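Local coordinates for protein BWI-1=PROTEASE inhibitor/trypsin inhibitor (Fagopyrum esculentum, PDB 3RDY) that inhibits trypsin and, like other potato type I inhibitors, probably does so by presenting an exposed binding loop to the enzyme, at residues A[46-49]-A[50-53]. Residues are numbered along the deposited sequence; the frame is centred on the assembly and turned at random.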
ATOM      1  N   VAL A  46       0.666  -6.007   2.930  1.00 21.12           N
ATOM      2  CA  VAL A  46       1.690  -5.505   3.849  1.00 23.48           C
ATOM      3  C   VAL A  46       2.925  -6.408   3.822  1.00 24.67           C
ATOM      4  O   VAL A  46       2.818  -7.625   4.051  1.00 24.62           O
ATOM      5  CB  VAL A  46       1.107  -5.392   5.276  1.00 23.37           C
ATOM      6  CG1 VAL A  46       2.119  -4.787   6.261  1.00 24.98           C
ATOM      7  CG2 VAL A  46      -0.176  -4.545   5.244  1.00 25.56           C
ATOM      8  N   LEU A  47       4.080  -5.816   3.526  1.00 24.07           N
ATOM      9  CA  LEU A  47       5.350  -6.543   3.396  1.00 23.33           C
ATOM     10  C   LEU A  47       6.453  -5.739   4.044  1.00 22.22           C
ATOM     11  O   LEU A  47       6.386  -4.516   4.080  1.00 22.39           O
ATOM     12  CB  LEU A  47       5.779  -6.662   1.916  1.00 28.66           C
ATOM     13  CG  LEU A  47       5.016  -7.393   0.832  1.00 35.16           C
ATOM     14  CD1 LEU A  47       5.880  -7.439  -0.404  1.00 26.81           C
ATOM     15  CD2 LEU A  47       4.658  -8.795   1.300  1.00 35.36           C
ATOM     16  N   PRO A  48       7.528  -6.410   4.487  1.00 22.65           N
ATOM     17  CA  PRO A  48       8.679  -5.635   4.972  1.00 24.45           C
ATOM     18  C   PRO A  48       9.296  -4.727   3.908  1.00 23.36           C
ATOM     19  O   PRO A  48       9.414  -5.115   2.750  1.00 22.60           O
ATOM     20  CB  PRO A  48       9.675  -6.722   5.393  1.00 28.40           C
ATOM     21  CG  PRO A  48       8.791  -7.889   5.763  1.00 29.86           C
ATOM     22  CD  PRO A  48       7.678  -7.854   4.748  1.00 24.43           C
ATOM     23  N   GLU A  49       9.664  -3.510   4.315  1.00 25.72           N
ATOM     24  CA  GLU A  49      10.476  -2.612   3.495  1.00 23.48           C
ATOM     25  C   GLU A  49      11.592  -3.388   2.791  1.00 24.53           C
ATOM     26  O   GLU A  49      12.263  -4.210   3.400  1.00 23.62           O
ATOM     27  CB  GLU A  49      11.083  -1.549   4.397  1.00 27.30           C
ATOM     28  CG  GLU A  49      11.704  -0.374   3.659  1.00 27.93           C
ATOM     29  CD  GLU A  49      12.496   0.531   4.623  1.00 32.66           C
ATOM     30  OE1 GLU A  49      12.674   0.145   5.811  1.00 33.95           O
ATOM     31  OE2 GLU A  49      12.934   1.615   4.189  1.00 34.80           O
ATOM     32  N   GLY A  50      11.777  -3.141   1.506  1.00 23.13           N
ATOM     33  CA  GLY A  50      12.870  -3.778   0.797  1.00 26.93           C
ATOM     34  C   GLY A  50      12.523  -5.114   0.173  1.00 27.40           C
ATOM     35  O   GLY A  50      13.344  -5.652  -0.557  1.00 27.56           O
ATOM     36  N   SER A  51      11.330  -5.652   0.454  1.00 24.37           N
ATOM     37  CA  SER A  51      10.908  -6.963  -0.074  1.00 26.15           C
ATOM     38  C   SER A  51      10.796  -6.900  -1.596  1.00 26.58           C
ATOM     39  O   SER A  51      10.223  -5.948  -2.137  1.00 25.87           O
ATOM     40  CB  SER A  51       9.558  -7.399   0.518  1.00 24.22           C
ATOM     41  OG  SER A  51       9.642  -7.631   1.914  1.00 26.98           O
ATOM     42  N   ALA A  52      11.362  -7.903  -2.281  1.00 24.40           N
ATOM     43  CA  ALA A  52      11.283  -7.998  -3.743  1.00 23.25           C
ATOM     44  C   ALA A  52       9.857  -8.212  -4.193  1.00 25.66           C
ATOM     45  O   ALA A  52       9.158  -9.065  -3.649  1.00 23.68           O
ATOM     46  CB  ALA A  52      12.153  -9.154  -4.251  1.00 25.29           C
ATOM     47  N   VAL A  53       9.436  -7.451  -5.201  1.00 23.60           N
ATOM     48  CA  VAL A  53       8.096  -7.581  -5.776  1.00 22.23           C
ATOM     49  C   VAL A  53       8.191  -7.759  -7.295  1.00 26.35           C
ATOM     50  O   VAL A  53       9.167  -7.334  -7.912  1.00 26.45           O
ATOM     51  CB  VAL A  53       7.207  -6.341  -5.443  1.00 26.18           C
ATOM     52  CG1 VAL A  53       6.983  -6.241  -3.929  1.00 27.27           C
ATOM     53  CG2 VAL A  53       7.823  -5.051  -5.999  1.00 29.45           C
TER
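S51 OG sits over one face of the P48 pyrrolidine ring, almost straight above its middle, with P48 CD 3.5 Å from S51 OG and P48 CB 3.6 Å away. The P48 carbonyl, the second flat group, receives both its S51 donors from one side of its plane. S51 OG gives a short bond of 2.7 Å to P48 O, tilted 21° from that plane; S51 N reaches the same oxygen at 3.0 Å, tilted 28°. The hydroxyl arrives there because OG is anti to the carbonyl carbon of S51 (chi1 -65°), beside its backbone N, so hydroxyl and amide grip one acceptor together. With an alanine at S51 the hydroxyl is gone, which would probably leave P48 O with the S51 amide as its partner across the turn and uncover the ring face beneath. The amide bond closes a type II beta turn from P48 to S51. G50 takes the third position with a positive phi, where a CB would collide with E49 O. Beside S51, L47 CD1 touches S51 CB at 3.8 Å; L47 CD1 also meets V53 CG1, 3.9 Å away, where the two side chains cross at a slant. This surface turn ends strand 43-48 and starts the long loop to the parallel strand 61-66; in this family that loop typically carries the protease-binding site. L47 and V53 both rest on W63 of strand 61-66, L47 makes backbone hydrogen bonds with V64 and V66, and E49, backbone hydrogen-bonded to V66, leans its side chain on V73 and D74.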